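Side-chain contacts in glutamate ABC superfamily ATP binding cassette transporter, binding protein (Enterococcus faecium DO, PDB 5EYF), which binds glutamate and probably delivers it to an ABC transporter for uptake into the cell: residues B[43-46]-B[47-51]; B[118-121]-B[122-125]; B[176-179]-B[180-183]. All coordinates share one frame; numbering follows the deposited sequence.

Contact 1 (B[43-46]-B[47-51])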
loop_
_atom_site.group_PDB
_atom_site.type_symbol
_atom_site.label_atom_id
_atom_site.label_comp_id
_atom_site.label_asym_id
_atom_site.label_seq_id
_atom_site.Cartn_x
_atom_site.Cartn_y
_atom_site.Cartn_z
ATOM N N VAL B 43 9.683 -16.016 -5.897
ATOM C CA VAL B 43 10.508 -16.819 -6.801
ATOM C C VAL B 43 10.160 -16.519 -8.260
ATOM O O VAL B 43 11.050 -16.362 -9.112
ATOM C CB VAL B 43 10.341 -18.314 -6.475
ATOM C CG1 VAL B 43 11.021 -19.186 -7.548
ATOM C CG2 VAL B 43 10.920 -18.611 -5.107
ATOM N N ASP B 44 8.866 -16.456 -8.579
ATOM C CA ASP B 44 8.485 -16.234 -9.981
ATOM C C ASP B 44 8.832 -14.827 -10.457
ATOM O O ASP B 44 9.222 -14.628 -11.620
ATOM C CB ASP B 44 6.994 -16.507 -10.179
ATOM C CG ASP B 44 6.681 -18.004 -10.240
ATOM O OD1 ASP B 44 7.627 -18.836 -10.204
ATOM O OD2 ASP B 44 5.488 -18.349 -10.332
ATOM N N ILE B 45 8.643 -13.834 -9.595
ATOM C CA ILE B 45 9.078 -12.480 -9.928
ATOM C C ILE B 45 10.587 -12.457 -10.180
ATOM O O ILE B 45 11.067 -11.823 -11.132
ATOM C CB ILE B 45 8.653 -11.493 -8.814
ATOM C CG1 ILE B 45 7.093 -11.329 -8.747
ATOM C CG2 ILE B 45 9.291 -10.144 -9.003
ATOM C CD1 ILE B 45 6.500 -10.539 -9.915
ATOM N N ALA B 46 11.372 -13.119 -9.311
ATOM C CA ALA B 46 12.824 -13.181 -9.503
ATOM C C ALA B 46 13.190 -13.779 -10.856
ATOM O O ALA B 46 14.071 -13.266 -11.556
ATOM C CB ALA B 46 13.451 -14.019 -8.391
ATOM N N LYS B 47 12.559 -14.898 -11.216
ATOM C CA LYS B 47 12.866 -15.528 -12.505
ATOM C C LYS B 47 12.525 -14.593 -13.660
ATOM O O LYS B 47 13.304 -14.465 -14.617
ATOM C CB LYS B 47 12.111 -16.850 -12.635
ATOM C CG LYS B 47 12.575 -17.914 -11.652
ATOM C CD LYS B 47 11.720 -19.142 -11.751
ATOM C CE LYS B 47 12.284 -20.247 -10.909
ATOM N NZ LYS B 47 11.624 -21.555 -11.220
ATOM N N ALA B 48 11.369 -13.932 -13.591
ATOM C CA ALA B 48 10.969 -13.040 -14.673
ATOM C C ALA B 48 11.919 -11.848 -14.795
ATOM O O ALA B 48 12.250 -11.418 -15.909
ATOM C CB ALA B 48 9.531 -12.573 -14.443
ATOM N N ILE B 49 12.377 -11.301 -13.664
ATOM C CA ILE B 49 13.305 -10.183 -13.717
ATOM C C ILE B 49 14.610 -10.622 -14.339
ATOM O O ILE B 49 15.190 -9.911 -15.169
ATOM C CB ILE B 49 13.540 -9.624 -12.304
ATOM C CG1 ILE B 49 12.276 -8.915 -11.835
ATOM C CG2 ILE B 49 14.738 -8.669 -12.293
ATOM C CD1 ILE B 49 12.345 -8.514 -10.369
ATOM N N THR B 50 15.093 -11.791 -13.932
ATOM C CA THR B 50 16.341 -12.289 -14.477
ATOM C C THR B 50 16.272 -12.433 -15.992
ATOM O O THR B 50 17.232 -12.097 -16.703
ATOM C CB THR B 50 16.679 -13.626 -13.828
ATOM O OG1 THR B 50 16.720 -13.443 -12.407
ATOM C CG2 THR B 50 18.081 -14.058 -14.280
ATOM N N LYS B 51 15.135 -12.890 -16.513
ATOM C CA LYS B 51 15.033 -13.002 -17.971
ATOM C C LYS B 51 14.996 -11.630 -18.651
ATOM O O LYS B 51 15.506 -11.479 -19.775
ATOM C CB LYS B 51 13.800 -13.829 -18.350
ATOM C CG LYS B 51 13.861 -15.297 -17.899
ATOM C CD LYS B 51 15.088 -16.026 -18.456
ATOM C CE LYS B 51 14.954 -17.546 -18.273
ATOM N NZ LYS B 51 16.215 -18.309 -18.565
HETATM O O HOH W 1 8.478 -20.792 -11.760
#

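Contact 2 (B[118-121]-B[122-125])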
loop_
_atom_site.group_PDB
_atom_site.type_symbol
_atom_site.label_atom_id
_atom_site.label_comp_id
_atom_site.label_asym_id
_atom_site.label_seq_id
_atom_site.Cartn_x
_atom_site.Cartn_y
_atom_site.Cartn_z
ATOM N N LYS B 118 -11.266 -9.649 17.596
ATOM C CA LYS B 118 -11.778 -9.337 16.266
ATOM C C LYS B 118 -10.902 -8.376 15.483
ATOM O O LYS B 118 -11.142 -8.175 14.283
ATOM C CB LYS B 118 -13.174 -8.710 16.347
ATOM C CG LYS B 118 -14.150 -9.395 17.274
ATOM C CD LYS B 118 -15.200 -8.362 17.649
ATOM C CE LYS B 118 -16.416 -8.978 18.319
ATOM N NZ LYS B 118 -17.565 -8.017 18.303
ATOM N N SER B 119 -9.930 -7.756 16.129
ATOM C CA SER B 119 -9.061 -6.796 15.474
ATOM C C SER B 119 -7.944 -6.454 16.438
ATOM O O SER B 119 -7.940 -6.872 17.603
ATOM C CB SER B 119 -9.813 -5.528 15.077
ATOM O OG SER B 119 -9.940 -4.662 16.196
ATOM N N VAL B 120 -7.002 -5.660 15.930
ATOM C CA VAL B 120 -5.892 -5.212 16.748
ATOM C C VAL B 120 -6.394 -4.445 17.965
ATOM O O VAL B 120 -5.722 -4.422 18.991
ATOM C CB VAL B 120 -4.932 -4.385 15.867
ATOM C CG1 VAL B 120 -5.558 -3.044 15.513
ATOM C CG2 VAL B 120 -3.552 -4.253 16.521
ATOM N N ASP B 121 -7.590 -3.861 17.890
ATOM C CA ASP B 121 -8.110 -3.092 19.013
ATOM C C ASP B 121 -8.428 -3.976 20.220
ATOM O O ASP B 121 -8.542 -3.470 21.339
ATOM C CB ASP B 121 -9.365 -2.305 18.586
ATOM C CG ASP B 121 -9.060 -1.175 17.591
ATOM O OD1 ASP B 121 -7.885 -0.762 17.510
ATOM O OD2 ASP B 121 -10.004 -0.673 16.912
ATOM N N ASP B 122 -8.564 -5.277 20.025
ATOM C CA ASP B 122 -8.889 -6.215 21.095
ATOM C C ASP B 122 -7.657 -6.833 21.757
ATOM O O ASP B 122 -7.798 -7.749 22.566
ATOM C CB ASP B 122 -9.771 -7.339 20.542
ATOM C CG ASP B 122 -11.170 -6.864 20.191
ATOM O OD1 ASP B 122 -11.608 -5.854 20.784
ATOM O OD2 ASP B 122 -11.836 -7.496 19.328
ATOM N N LEU B 123 -6.462 -6.398 21.403
ATOM C CA LEU B 123 -5.252 -6.866 22.055
ATOM C C LEU B 123 -4.918 -5.953 23.227
ATOM O O LEU B 123 -5.032 -4.723 23.132
ATOM C CB LEU B 123 -4.098 -6.903 21.059
ATOM C CG LEU B 123 -4.353 -7.828 19.862
ATOM C CD1 LEU B 123 -3.170 -7.789 18.873
ATOM C CD2 LEU B 123 -4.619 -9.269 20.329
ATOM N N ASN B 124 -4.511 -6.560 24.334
ATOM C CA ASN B 124 -4.328 -5.826 25.579
ATOM C C ASN B 124 -3.444 -6.666 26.498
ATOM O O ASN B 124 -2.970 -7.741 26.117
ATOM C CB ASN B 124 -5.689 -5.532 26.213
ATOM C CG ASN B 124 -6.491 -6.812 26.443
ATOM O OD1 ASN B 124 -6.055 -7.689 27.186
ATOM N ND2 ASN B 124 -7.637 -6.942 25.770
ATOM N N ALA B 125 -3.263 -6.195 27.737
ATOM C CA ALA B 125 -2.374 -6.865 28.677
ATOM C C ALA B 125 -2.786 -8.299 28.966
ATOM O O ALA B 125 -1.952 -9.088 29.427
ATOM C CB ALA B 125 -2.303 -6.082 29.987
HETATM O O HOH W 2 -4.866 -2.784 21.096
HETATM O O HOH W 3 -8.743 -4.679 24.378
#

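Contact 3 (B[176-179]-B[180-183])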
loop_
_atom_site.group_PDB
_atom_site.type_symbol
_atom_site.label_atom_id
_atom_site.label_comp_id
_atom_site.label_asym_id
_atom_site.label_seq_id
_atom_site.Cartn_x
_atom_site.Cartn_y
_atom_site.Cartn_z
ATOM N N ALA B 176 -0.813 -11.496 3.667
ATOM C CA ALA B 176 -0.606 -12.462 2.585
ATOM C C ALA B 176 0.107 -13.707 3.082
ATOM O O ALA B 176 -0.090 -14.798 2.528
ATOM C CB ALA B 176 0.203 -11.851 1.441
ATOM N N ILE B 177 0.958 -13.552 4.096
ATOM C CA ILE B 177 1.639 -14.693 4.687
ATOM C C ILE B 177 0.669 -15.507 5.524
ATOM O O ILE B 177 0.650 -16.742 5.441
ATOM C CB ILE B 177 2.841 -14.220 5.514
ATOM C CG1 ILE B 177 3.839 -13.494 4.589
ATOM C CG2 ILE B 177 3.480 -15.409 6.262
ATOM C CD1 ILE B 177 4.988 -12.817 5.305
ATOM N N LEU B 178 -0.174 -14.825 6.311
ATOM C CA LEU B 178 -1.166 -15.520 7.128
ATOM C C LEU B 178 -2.151 -16.274 6.258
ATOM O O LEU B 178 -2.624 -17.346 6.643
ATOM C CB LEU B 178 -1.919 -14.528 8.006
ATOM C CG LEU B 178 -1.103 -13.945 9.146
ATOM C CD1 LEU B 178 -1.924 -12.893 9.874
ATOM C CD2 LEU B 178 -0.658 -15.030 10.089
ATOM N N LEU B 179 -2.493 -15.715 5.092
ATOM C CA LEU B 179 -3.318 -16.457 4.143
ATOM C C LEU B 179 -2.668 -17.776 3.762
ATOM O O LEU B 179 -3.352 -18.796 3.659
ATOM C CB LEU B 179 -3.579 -15.621 2.893
ATOM C CG LEU B 179 -4.730 -14.614 2.961
ATOM C CD1 LEU B 179 -4.874 -13.922 1.623
ATOM C CD2 LEU B 179 -6.031 -15.283 3.362
ATOM N N GLY B 180 -1.353 -17.768 3.511
ATOM C CA GLY B 180 -0.652 -19.006 3.210
ATOM C C GLY B 180 -0.792 -20.029 4.312
ATOM O O GLY B 180 -0.738 -21.239 4.060
ATOM N N ILE B 181 -1.009 -19.561 5.535
ATOM C CA ILE B 181 -1.223 -20.439 6.677
ATOM C C ILE B 181 -2.698 -20.791 6.848
ATOM O O ILE B 181 -3.033 -21.921 7.203
ATOM C CB ILE B 181 -0.647 -19.776 7.942
ATOM C CG1 ILE B 181 0.840 -19.473 7.757
ATOM C CG2 ILE B 181 -0.905 -20.662 9.164
ATOM C CD1 ILE B 181 1.390 -18.465 8.747
ATOM N N ALA B 182 -3.613 -19.847 6.619
ATOM C CA ALA B 182 -5.027 -20.131 6.859
ATOM C C ALA B 182 -5.603 -21.064 5.802
ATOM O O ALA B 182 -6.528 -21.832 6.094
ATOM C CB ALA B 182 -5.840 -18.839 6.901
ATOM N N ASP B 183 -5.093 -21.000 4.571
ATOM C CA ASP B 183 -5.494 -21.988 3.574
ATOM C C ASP B 183 -5.146 -23.399 4.038
ATOM O O ASP B 183 -5.890 -24.349 3.776
ATOM C CB ASP B 183 -4.833 -21.689 2.227
ATOM C CG ASP B 183 -5.400 -20.450 1.536
ATOM O OD1 ASP B 183 -6.523 -20.006 1.875
ATOM O OD2 ASP B 183 -4.720 -19.922 0.629
#

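Contact 1 (B[43-46]-B[47-51])
Helix 41-54 supplies this contact, in which Val43, Ile45 and Ala46 each meet the residue four positions on, over one turn of an amphipathic helix. Four successive backbone bonds, from Lys47 N to Val43 O through Thr50 N to Ala46 O, hold the turn, and the last carbonyl takes a second donor. Thr50 OG1 donates a hydrogen bond to Ala46 O at 2.8 Å. The hydroxyl and the amide of Thr50 reach that oxygen from opposite faces of the carbonyl plane. A chi1 of -56° sets OG1 beside its own backbone N, pointing back toward the Ala46 carbonyl; OG1 also accepts a hydrogen bond from Trp19 NE1. On a neighbouring buried flank Ile45 and Ile49 cross at an angle, CG2 of Ile45 lying 3.7 Å from CD1 of Ile49. In the α/β fold of solute-binding proteins the helix is packed on two flanks: Ala46 and Ile49 touch Trp19 of strand 16-21, while Ile45 and Ile49 touch Met222 of helix 209-225. Toward solvent, Lys47 stretches alongside Val43, its CE 3.7 Å from Val43 CG1. Lys47 NZ stays 4.9 Å from Asp44 OD1, and a water joins them, donating to OD1 at 2.6 Å and accepting from NZ at 3.3 Å. The other carboxylate oxygen, Asp44 OD2, forms a salt bridge to Lys234 and accepts from Trp235 NE1.

Contact 2 (B[118-121]-B[122-125])
With chi1 at -70°, Asp122 holds its carboxylate beside its own backbone N and swings it back to the start of the turn, where OD2 accepts from Lys118 N at 2.8 Å. The bond is fairly straight, 157° at the hydrogen, and uses the anti lone pair of OD2, the one facing away from OD1. The Lys118 side chain crosses the carboxylate on its way out, CB passing 3.5 Å from OD2 of Asp122. Its NZ forms a salt bridge with Asp122 OD1 of the second subunit, and Asp122 OD1 of this chain pairs likewise with Lys118 NZ of the second subunit. Each Asp122 can thus hold a backbone amide of its own chain with one oxygen and a lysine of its partner with the other. Between these ends the chain makes a short 3-10 turn in the loop joining strands 103-112 and 128-132. Asp122 N donates to Ser119 O at 3.0 Å and Leu123 N to Val120 O at 3.2 Å, both donors standing well above the carbonyl planes. An ST turn opens it: Ser119 OG, placed between its backbone N and carbonyl carbon (chi1 81°), accepts from Asp121 N at 3.0 Å. A water bridges Val120 O and Leu123 O, donating to each at 2.8 Å. On the buried side Val120 CG2 and Leu123 CD1 meet loosely at 4.3 Å, and beyond them Val120 packs on His144 and Leu123 on Ile141 of helix 136-144.

Contact 3 (B[176-179]-B[180-183])
The tight part of helix 175-182 lies at Leu178 O, which Ala182 N reaches at 2.7 Å, nearly along the C=O axis; the methyl of Ala182 lies 3.6 Å from the same oxygen. The neighbouring bonds are looser. Ile181 divides its amide between two carbonyls, Ile177 O and Leu178 O, and both bonds are weak, as is the one from Gly180 N to Ala176 O. The aliphatic contacts are loose too: CD1 of Ile181 stands 4.2 Å from CD2 of Leu178 and 4.5 Å from CG2 of Ile177. Leu178 turns instead to Ala108, Leu110 and Leu190 of the neighbouring strands. At the solvent side Asp183 N makes a straight bond to Leu179 O (171°). Its chi1 of -71° sets the carboxylate beside the backbone N and folds it back over the preceding turn, with CG 3.4 Å from Leu179 O. That carboxylate finds its strong partner elsewhere, in a salt bridge from OD2 to Arg26, whose NE also bonds Gly180 O. At the other end Ile177 touches the bound glutamate and Thr85, which places the start of this helix at the wall of the amino-acid-binding cleft of a family 3 solute-binding protein.

In the fold
The three contacts show how local side-chain pairing follows its surroundings. Contacts 1 and 3 each lie within one helix and are ordered by backbone bonds mostly four residues apart, regular in 43-51 but partly weak, with one three residues apart, in 176-183; contact 2 replaces these with a 3-10 turn and side-chain-to-backbone bonds. Contact 1 is largely buried, packed between strands and other helices, whereas contacts 2 and 3 are only partly buried. Contacts 1 and 2 lie on opposite sides of the chain's centre, 39 Å apart between centres. Contact 3, by contrast, touches the ligand. Charged groups serve differently too: within the chain in contacts 1 and 3, between subunits in contact 2.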